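Local coordinates for protein type I modular polyketide synthase (Streptomyces albus subsp. albus, PDB 6IYT) that probably loads ethylmalonyl extender units from coenzyme A onto the acyl carrier protein, as the acyltransferase domain of a salinomycin polyketide synthase module, at residues V117-S130 against D386-L400. Sequence-based numbering, arbitrary orientation.
Sequences VSGKTVFVFPGQGS and DGFDVFVESSAHPVL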
ATOM      1  N   VAL A 117     -16.059   1.610 -10.795  1.00 14.77           N
ATOM      2  CA  VAL A 117     -15.426   2.914 -10.432  1.00 15.91           C
ATOM      3  C   VAL A 117     -15.437   3.918 -11.573  1.00 16.23           C
ATOM      4  O   VAL A 117     -15.418   3.550 -12.739  1.00 17.31           O
ATOM      5  CB  VAL A 117     -13.980   2.752  -9.946  1.00 14.56           C
ATOM      6  CG1 VAL A 117     -13.935   1.821  -8.766  1.00 16.34           C
ATOM      7  CG2 VAL A 117     -13.081   2.273 -11.072  1.00 14.12           C
ATOM      8  N   SER A 118     -15.499   5.202 -11.239  1.00 19.22           N
ATOM      9  CA  SER A 118     -15.539   6.241 -12.284  1.00 22.76           C
ATOM     10  C   SER A 118     -14.867   7.549 -11.860  1.00 21.81           C
ATOM     11  O   SER A 118     -14.877   8.542 -12.618  1.00 20.87           O
ATOM     12  CB  SER A 118     -17.000   6.512 -12.711  1.00 23.06           C
ATOM     13  OG  SER A 118     -17.798   6.908 -11.603  1.00 24.65           O
ATOM     14  N   GLY A 119     -14.173   7.516 -10.725  1.00 16.00           N
ATOM     15  CA  GLY A 119     -13.664   8.752 -10.112  1.00 15.21           C
ATOM     16  C   GLY A 119     -12.150   8.814 -10.111  1.00 13.51           C
ATOM     17  O   GLY A 119     -11.481   8.121 -10.893  1.00 12.02           O
ATOM     18  N   LYS A 120     -11.617   9.643  -9.225  1.00 10.19           N
ATOM     19  CA  LYS A 120     -10.195   9.872  -9.136  1.00  9.64           C
ATOM     20  C   LYS A 120      -9.500   8.806  -8.279  1.00  8.09           C
ATOM     21  O   LYS A 120     -10.145   8.115  -7.476  1.00  7.62           O
ATOM     22  CB  LYS A 120      -9.945  11.245  -8.584  1.00 10.68           C
ATOM     23  CG  LYS A 120     -10.405  12.341  -9.545  1.00 15.33           C
ATOM     24  CD  LYS A 120     -10.675  13.648  -8.814  1.00 19.37           C
ATOM     25  CE  LYS A 120      -9.400  14.398  -8.556  1.00 31.69           C
ATOM     26  NZ  LYS A 120      -9.656  15.862  -8.436  1.00 41.12           N
ATOM     27  N   THR A 121      -8.180   8.760  -8.405  1.00  7.34           N
ATOM     28  CA  THR A 121      -7.335   7.732  -7.777  1.00  6.44           C
ATOM     29  C   THR A 121      -6.422   8.397  -6.779  1.00  6.15           C
ATOM     30  O   THR A 121      -5.793   9.426  -7.092  1.00  5.92           O
ATOM     31  CB  THR A 121      -6.447   7.027  -8.824  1.00  8.22           C
ATOM     32  OG1 THR A 121      -7.263   6.281  -9.742  1.00  8.97           O
ATOM     33  CG2 THR A 121      -5.463   6.107  -8.157  1.00  9.10           C
ATOM     34  N   VAL A 122      -6.429   7.893  -5.544  1.00  5.59           N
ATOM     35  CA  VAL A 122      -5.493   8.331  -4.543  1.00  4.90           C
ATOM     36  C   VAL A 122      -4.615   7.184  -4.089  1.00  4.33           C
ATOM     37  O   VAL A 122      -5.090   6.070  -3.936  1.00  4.17           O
ATOM     38  CB  VAL A 122      -6.231   8.952  -3.334  1.00  5.30           C
ATOM     39  CG1 VAL A 122      -7.288   8.008  -2.784  1.00  5.43           C
ATOM     40  CG2 VAL A 122      -5.265   9.357  -2.275  1.00  5.50           C
ATOM     41  N   PHE A 123      -3.304   7.441  -3.983  1.00  4.00           N
ATOM     42  CA  PHE A 123      -2.400   6.453  -3.414  1.00  4.16           C
ATOM     43  C   PHE A 123      -2.257   6.647  -1.923  1.00  4.01           C
ATOM     44  O   PHE A 123      -2.062   7.796  -1.433  1.00  3.59           O
ATOM     45  CB  PHE A 123      -1.032   6.488  -4.065  1.00  4.27           C
ATOM     46  CG  PHE A 123      -0.948   5.693  -5.352  1.00  5.27           C
ATOM     47  CD1 PHE A 123      -1.997   5.696  -6.259  1.00  5.79           C
ATOM     48  CD2 PHE A 123       0.152   4.940  -5.632  1.00  5.84           C
ATOM     49  CE1 PHE A 123      -1.933   4.923  -7.414  1.00  5.43           C
ATOM     50  CE2 PHE A 123       0.230   4.182  -6.807  1.00  6.77           C
ATOM     51  CZ  PHE A 123      -0.819   4.197  -7.692  1.00  6.07           C
ATOM     52  N   VAL A 124      -2.305   5.523  -1.224  1.00  4.00           N
ATOM     53  CA  VAL A 124      -2.361   5.462   0.231  1.00  4.72           C
ATOM     54  C   VAL A 124      -1.057   4.800   0.724  1.00  4.44           C
ATOM     55  O   VAL A 124      -0.714   3.710   0.320  1.00  3.92           O
ATOM     56  CB  VAL A 124      -3.546   4.619   0.710  1.00  5.56           C
ATOM     57  CG1 VAL A 124      -3.577   4.524   2.232  1.00  5.32           C
ATOM     58  CG2 VAL A 124      -4.849   5.174   0.159  1.00  6.30           C
ATOM     59  N   PHE A 125      -0.406   5.448   1.677  1.00  4.38           N
ATOM     60  CA  PHE A 125       0.881   5.009   2.195  1.00  4.43           C
ATOM     61  C   PHE A 125       0.788   4.850   3.698  1.00  5.21           C
ATOM     62  O   PHE A 125       0.728   5.850   4.441  1.00  4.84           O
ATOM     63  CB  PHE A 125       1.942   6.060   1.858  1.00  4.47           C
ATOM     64  CG  PHE A 125       2.160   6.244   0.393  1.00  4.51           C
ATOM     65  CD1 PHE A 125       1.366   7.139  -0.341  1.00  4.80           C
ATOM     66  CD2 PHE A 125       3.065   5.432  -0.302  1.00  4.68           C
ATOM     67  CE1 PHE A 125       1.556   7.283  -1.713  1.00  5.06           C
ATOM     68  CE2 PHE A 125       3.233   5.562  -1.664  1.00  4.87           C
ATOM     69  CZ  PHE A 125       2.445   6.443  -2.375  1.00  5.03           C
ATOM     70  N   PRO A 126       0.617   3.613   4.163  1.00  5.83           N
ATOM     71  CA  PRO A 126       0.437   3.391   5.610  1.00  6.50           C
ATOM     72  C   PRO A 126       1.718   3.545   6.424  1.00  7.38           C
ATOM     73  O   PRO A 126       2.806   3.730   5.869  1.00  7.55           O
ATOM     74  CB  PRO A 126      -0.069   1.949   5.697  1.00  6.67           C
ATOM     75  CG  PRO A 126       0.323   1.299   4.418  1.00  8.70           C
ATOM     76  CD  PRO A 126       0.573   2.369   3.383  1.00  6.40           C
ATOM     77  N   GLY A 127       1.593   3.435   7.718  1.00  9.90           N
ATOM     78  CA  GLY A 127       2.772   3.395   8.604  1.00 11.33           C
ATOM     79  C   GLY A 127       3.156   1.968   8.928  1.00 13.30           C
ATOM     80  O   GLY A 127       3.099   1.076   8.069  1.00 13.64           O
ATOM     81  N   GLN A 128       3.554   1.728  10.165  1.00 13.32           N
ATOM     82  CA  GLN A 128       4.008   0.400  10.534  1.00 13.46           C
ATOM     83  C   GLN A 128       2.824  -0.535  10.631  1.00 11.66           C
ATOM     84  O   GLN A 128       1.685  -0.098  10.813  1.00 13.87           O
ATOM     85  CB  GLN A 128       4.788   0.431  11.844  1.00 15.00           C
ATOM     86  CG  GLN A 128       6.278   0.408  11.636  1.00 15.63           C
ATOM     87  CD  GLN A 128       7.048   0.804  12.866  1.00 15.28           C
ATOM     88  OE1 GLN A 128       7.224   0.004  13.804  1.00 17.13           O
ATOM     89  NE2 GLN A 128       7.482   2.028  12.900  1.00 13.89           N
ATOM     90  N   GLY A 129       3.076  -1.816  10.407  1.00 10.59           N
ATOM     91  CA  GLY A 129       2.015  -2.821  10.407  1.00 10.68           C
ATOM     92  C   GLY A 129       2.000  -3.585   9.097  1.00 12.66           C
ATOM     93  O   GLY A 129       1.417  -4.692   9.000  1.00 11.59           O
ATOM     94  N   SER A 130       2.627  -2.979   8.081  1.00 10.07           N
ATOM     95  CA  SER A 130       2.701  -3.530   6.707  1.00 13.72           C
ATOM     96  C   SER A 130       3.683  -4.715   6.576  1.00 11.71           C
ATOM     97  O   SER A 130       3.727  -5.382   5.539  1.00 12.59           O
ATOM     98  CB  SER A 130       3.152  -2.405   5.747  1.00 16.68           C
ATOM     99  OG  SER A 130       2.068  -2.009   4.958  1.00 34.45           O
ATOM    100  N   ASP A 386     -14.623  14.491  -2.452  1.00 11.97           N
ATOM    101  CA  ASP A 386     -13.893  15.195  -3.505  1.00 12.40           C
ATOM    102  C   ASP A 386     -13.835  14.385  -4.840  1.00 12.00           C
ATOM    103  O   ASP A 386     -13.080  14.728  -5.743  1.00 14.58           O
ATOM    104  CB  ASP A 386     -12.453  15.521  -3.027  1.00 13.81           C
ATOM    105  CG  ASP A 386     -12.405  16.742  -2.065  1.00 18.55           C
ATOM    106  OD1 ASP A 386     -13.481  17.352  -1.842  1.00 17.78           O
ATOM    107  OD2 ASP A 386     -11.307  17.073  -1.537  1.00 14.90           O
ATOM    108  N   GLY A 387     -14.504  13.240  -4.855  1.00  9.90           N
ATOM    109  CA  GLY A 387     -14.749  12.468  -6.060  1.00 10.96           C
ATOM    110  C   GLY A 387     -13.713  11.377  -6.296  1.00 10.20           C
ATOM    111  O   GLY A 387     -13.505  10.963  -7.452  1.00 11.38           O
ATOM    112  N   PHE A 388     -12.996  10.985  -5.226  1.00  9.33           N
ATOM    113  CA  PHE A 388     -12.068   9.813  -5.277  1.00  8.36           C
ATOM    114  C   PHE A 388     -12.831   8.526  -5.004  1.00  8.86           C
ATOM    115  O   PHE A 388     -13.546   8.418  -4.016  1.00 10.82           O
ATOM    116  CB  PHE A 388     -10.913   9.976  -4.262  1.00  8.24           C
ATOM    117  CG  PHE A 388      -9.941  11.059  -4.614  1.00  7.25           C
ATOM    118  CD1 PHE A 388     -10.238  12.386  -4.385  1.00  6.86           C
ATOM    119  CD2 PHE A 388      -8.739  10.744  -5.259  1.00  6.90           C
ATOM    120  CE1 PHE A 388      -9.334  13.384  -4.717  1.00  7.22           C
ATOM    121  CE2 PHE A 388      -7.845  11.719  -5.589  1.00  7.05           C
ATOM    122  CZ  PHE A 388      -8.161  13.056  -5.363  1.00  7.86           C
ATOM    123  N   ASP A 389     -12.731   7.555  -5.910  1.00  8.54           N
ATOM    124  CA  ASP A 389     -13.248   6.221  -5.596  1.00 10.57           C
ATOM    125  C   ASP A 389     -12.286   5.081  -5.898  1.00  8.38           C
ATOM    126  O   ASP A 389     -12.671   3.932  -5.836  1.00  9.28           O
ATOM    127  CB  ASP A 389     -14.626   5.970  -6.279  1.00 10.79           C
ATOM    128  CG  ASP A 389     -14.537   5.914  -7.802  1.00 12.60           C
ATOM    129  OD1 ASP A 389     -13.422   6.130  -8.357  1.00 13.21           O
ATOM    130  OD2 ASP A 389     -15.605   5.759  -8.462  1.00 16.17           O
ATOM    131  N   VAL A 390     -11.010   5.388  -6.104  1.00  6.46           N
ATOM    132  CA  VAL A 390     -10.017   4.356  -6.264  1.00  6.14           C
ATOM    133  C   VAL A 390      -8.909   4.687  -5.284  1.00  6.58           C
ATOM    134  O   VAL A 390      -8.239   5.709  -5.429  1.00  6.61           O
ATOM    135  CB  VAL A 390      -9.415   4.300  -7.715  1.00  6.38           C
ATOM    136  CG1 VAL A 390      -8.302   3.256  -7.806  1.00  5.76           C
ATOM    137  CG2 VAL A 390     -10.510   3.983  -8.753  1.00  6.15           C
ATOM    138  N   PHE A 391      -8.692   3.780  -4.341  1.00  5.89           N
ATOM    139  CA  PHE A 391      -7.703   3.966  -3.297  1.00  6.08           C
ATOM    140  C   PHE A 391      -6.729   2.844  -3.435  1.00  5.52           C
ATOM    141  O   PHE A 391      -7.114   1.681  -3.260  1.00  7.31           O
ATOM    142  CB  PHE A 391      -8.349   3.874  -1.906  1.00  5.93           C
ATOM    143  CG  PHE A 391      -9.256   5.048  -1.562  1.00  6.42           C
ATOM    144  CD1 PHE A 391     -10.486   5.192  -2.170  1.00  7.32           C
ATOM    145  CD2 PHE A 391      -8.919   5.929  -0.559  1.00  5.72           C
ATOM    146  CE1 PHE A 391     -11.351   6.212  -1.789  1.00  7.11           C
ATOM    147  CE2 PHE A 391      -9.717   7.035  -0.292  1.00  6.91           C
ATOM    148  CZ  PHE A 391     -10.939   7.172  -0.913  1.00  6.79           C
ATOM    149  N   VAL A 392      -5.486   3.154  -3.753  1.00  5.71           N
ATOM    150  CA  VAL A 392      -4.491   2.105  -3.959  1.00  5.17           C
ATOM    151  C   VAL A 392      -3.495   2.164  -2.820  1.00  5.06           C
ATOM    152  O   VAL A 392      -2.830   3.177  -2.633  1.00  5.44           O
ATOM    153  CB  VAL A 392      -3.753   2.299  -5.300  1.00  5.13           C
ATOM    154  CG1 VAL A 392      -2.572   1.326  -5.431  1.00  6.07           C
ATOM    155  CG2 VAL A 392      -4.712   2.190  -6.455  1.00  5.22           C
ATOM    156  N   GLU A 393      -3.459   1.129  -1.988  1.00  5.09           N
ATOM    157  CA  GLU A 393      -2.522   1.102  -0.886  1.00  5.29           C
ATOM    158  C   GLU A 393      -1.203   0.514  -1.358  1.00  4.96           C
ATOM    159  O   GLU A 393      -1.114  -0.653  -1.703  1.00  4.91           O
ATOM    160  CB  GLU A 393      -3.099   0.368   0.339  1.00  6.26           C
ATOM    161  CG  GLU A 393      -2.187   0.456   1.567  1.00  7.65           C
ATOM    162  CD  GLU A 393      -2.646  -0.409   2.705  1.00 10.37           C
ATOM    163  OE1 GLU A 393      -3.832  -0.299   3.090  1.00 12.16           O
ATOM    164  OE2 GLU A 393      -1.792  -1.148   3.287  1.00 12.61           O
ATOM    165  N   SER A 394      -0.197   1.375  -1.424  1.00  4.49           N
ATOM    166  CA  SER A 394       1.106   1.059  -1.986  1.00  4.66           C
ATOM    167  C   SER A 394       2.016   0.408  -0.927  1.00  5.01           C
ATOM    168  O   SER A 394       3.016   1.003  -0.503  1.00  5.28           O
ATOM    169  CB  SER A 394       1.744   2.344  -2.517  1.00  5.03           C
ATOM    170  OG  SER A 394       2.913   2.079  -3.286  1.00  5.08           O
ATOM    171  N   SER A 395       1.632  -0.792  -0.480  1.00  4.83           N
ATOM    172  CA  SER A 395       2.238  -1.411   0.702  1.00  5.20           C
ATOM    173  C   SER A 395       2.459  -2.925   0.527  1.00  5.51           C
ATOM    174  O   SER A 395       1.924  -3.530  -0.365  1.00  4.66           O
ATOM    175  CB  SER A 395       1.337  -1.191   1.905  1.00  5.16           C
ATOM    176  OG  SER A 395       0.173  -1.948   1.786  1.00  6.15           O
ATOM    177  N   ALA A 396       3.286  -3.492   1.406  1.00  5.32           N
ATOM    178  CA  ALA A 396       3.614  -4.905   1.401  1.00  6.77           C
ATOM    179  C   ALA A 396       2.460  -5.779   1.942  1.00  6.38           C
ATOM    180  O   ALA A 396       2.441  -6.954   1.711  1.00  4.95           O
ATOM    181  CB  ALA A 396       4.874  -5.132   2.231  1.00  7.59           C
ATOM    182  N   HIS A 397       1.494  -5.164   2.630  1.00  6.61           N
ATOM    183  CA  HIS A 397       0.378  -5.916   3.256  1.00  8.02           C
ATOM    184  C   HIS A 397      -0.701  -4.939   3.627  1.00  8.01           C
ATOM    185  O   HIS A 397      -0.383  -3.864   4.108  1.00  8.08           O
ATOM    186  CB  HIS A 397       0.859  -6.658   4.519  1.00  8.64           C
ATOM    187  CG  HIS A 397      -0.224  -7.432   5.209  1.00  8.55           C
ATOM    188  ND1 HIS A 397      -0.709  -8.615   4.716  1.00  9.36           N
ATOM    189  CD2 HIS A 397      -0.936  -7.178   6.335  1.00 12.08           C
ATOM    190  CE1 HIS A 397      -1.714  -9.035   5.470  1.00 12.35           C
ATOM    191  NE2 HIS A 397      -1.887  -8.170   6.447  1.00 12.64           N
ATOM    192  N   PRO A 398      -1.972  -5.227   3.257  1.00  8.27           N
ATOM    193  CA  PRO A 398      -2.984  -4.133   3.303  1.00 10.20           C
ATOM    194  C   PRO A 398      -3.443  -3.870   4.711  1.00 12.89           C
ATOM    195  O   PRO A 398      -3.825  -4.816   5.437  1.00 17.12           O
ATOM    196  CB  PRO A 398      -4.151  -4.652   2.474  1.00 11.08           C
ATOM    197  CG  PRO A 398      -3.778  -5.973   1.977  1.00 10.67           C
ATOM    198  CD  PRO A 398      -2.455  -6.406   2.542  1.00  9.25           C
ATOM    199  N   VAL A 399      -3.198  -2.669   5.194  1.00  9.32           N
ATOM    200  CA  VAL A 399      -3.540  -2.377   6.548  1.00 10.43           C
ATOM    201  C   VAL A 399      -4.576  -1.314   6.717  1.00  8.96           C
ATOM    202  O   VAL A 399      -5.174  -1.238   7.766  1.00  7.63           O
ATOM    203  CB  VAL A 399      -2.316  -2.082   7.410  1.00 14.27           C
ATOM    204  CG1 VAL A 399      -1.438  -3.334   7.525  1.00 14.06           C
ATOM    205  CG2 VAL A 399      -1.533  -0.928   6.871  1.00 13.99           C
ATOM    206  N   LEU A 400      -4.812  -0.511   5.693  1.00  8.10           N
ATOM    207  CA  LEU A 400      -5.826   0.540   5.772  1.00  7.87           C
ATOM    208  C   LEU A 400      -7.015   0.327   4.827  1.00  8.08           C
ATOM    209  O   LEU A 400      -7.996   1.047   4.895  1.00  8.01           O
ATOM    210  CB  LEU A 400      -5.181   1.909   5.521  1.00  7.90           C
ATOM    211  CG  LEU A 400      -4.147   2.319   6.557  1.00  7.73           C
ATOM    212  CD1 LEU A 400      -3.415   3.609   6.142  1.00  7.92           C
ATOM    213  CD2 LEU A 400      -4.784   2.467   7.916  1.00  8.21           C
TER
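Asp389 receives the turn ahead of strand 120-125 with both carboxylate oxygens. Ser118 N points almost straight (174°) at the syn lone pair of Asp389 OD2, 2.8 Å away. Gly119 N reaches Asp389 OD1, also at 2.8 Å, from the syn side but out of the carboxylate plane. With CG between the backbone N and the carbonyl carbon (chi1 66°), the carboxylate is turned back to these amides. Lys120 N bonds to the carbonyl of Gly387, the positive-phi residue of the Schellman motif that ends helix 376-385. Lys120 O accepts from Val390 N and, weakly, from Asp389 N. This double acceptance marks a beta bulge, where the register slips by one residue.

Beyond it the ladder is regular and parallel. Val122 N donates to Val390 O (2.8 Å), Val392 N to Val122 O, Val124 N to Val392 O and Ser394 N to Val124 O. These are the two central strands of the four-stranded parallel sheet in the acyltransferase fold; strand 208-211 flanks 120-125, and 416-418 flanks 388-393. On one face, Val122 CG1 sits over the Phe391 ring, 3.8 Å from its centroid, and Lys120 CB lies over Phe388. On the other, Val392 CB rests over a face of Phe123.

Glu393, the last residue of its strand, gathers the loop that follows. Its OE1 accepts from Leu400 N. Glu393 OE2 takes Val399 N on the syn lone pair and Ser395 OG (2.6 Å) from the anti side. Pro126 CG packs 3.4 Å from Glu393 OE2, and Pro126 CB is tight against Val399 CG2. Ser394 OG bonds to Met192 O of helix 181-200. Ser130 OG donates to His397 O at 3.2 Å, in the carbonyl plane. Ser130 N, Ser130 O and Ser394 O are buried without a modelled partner.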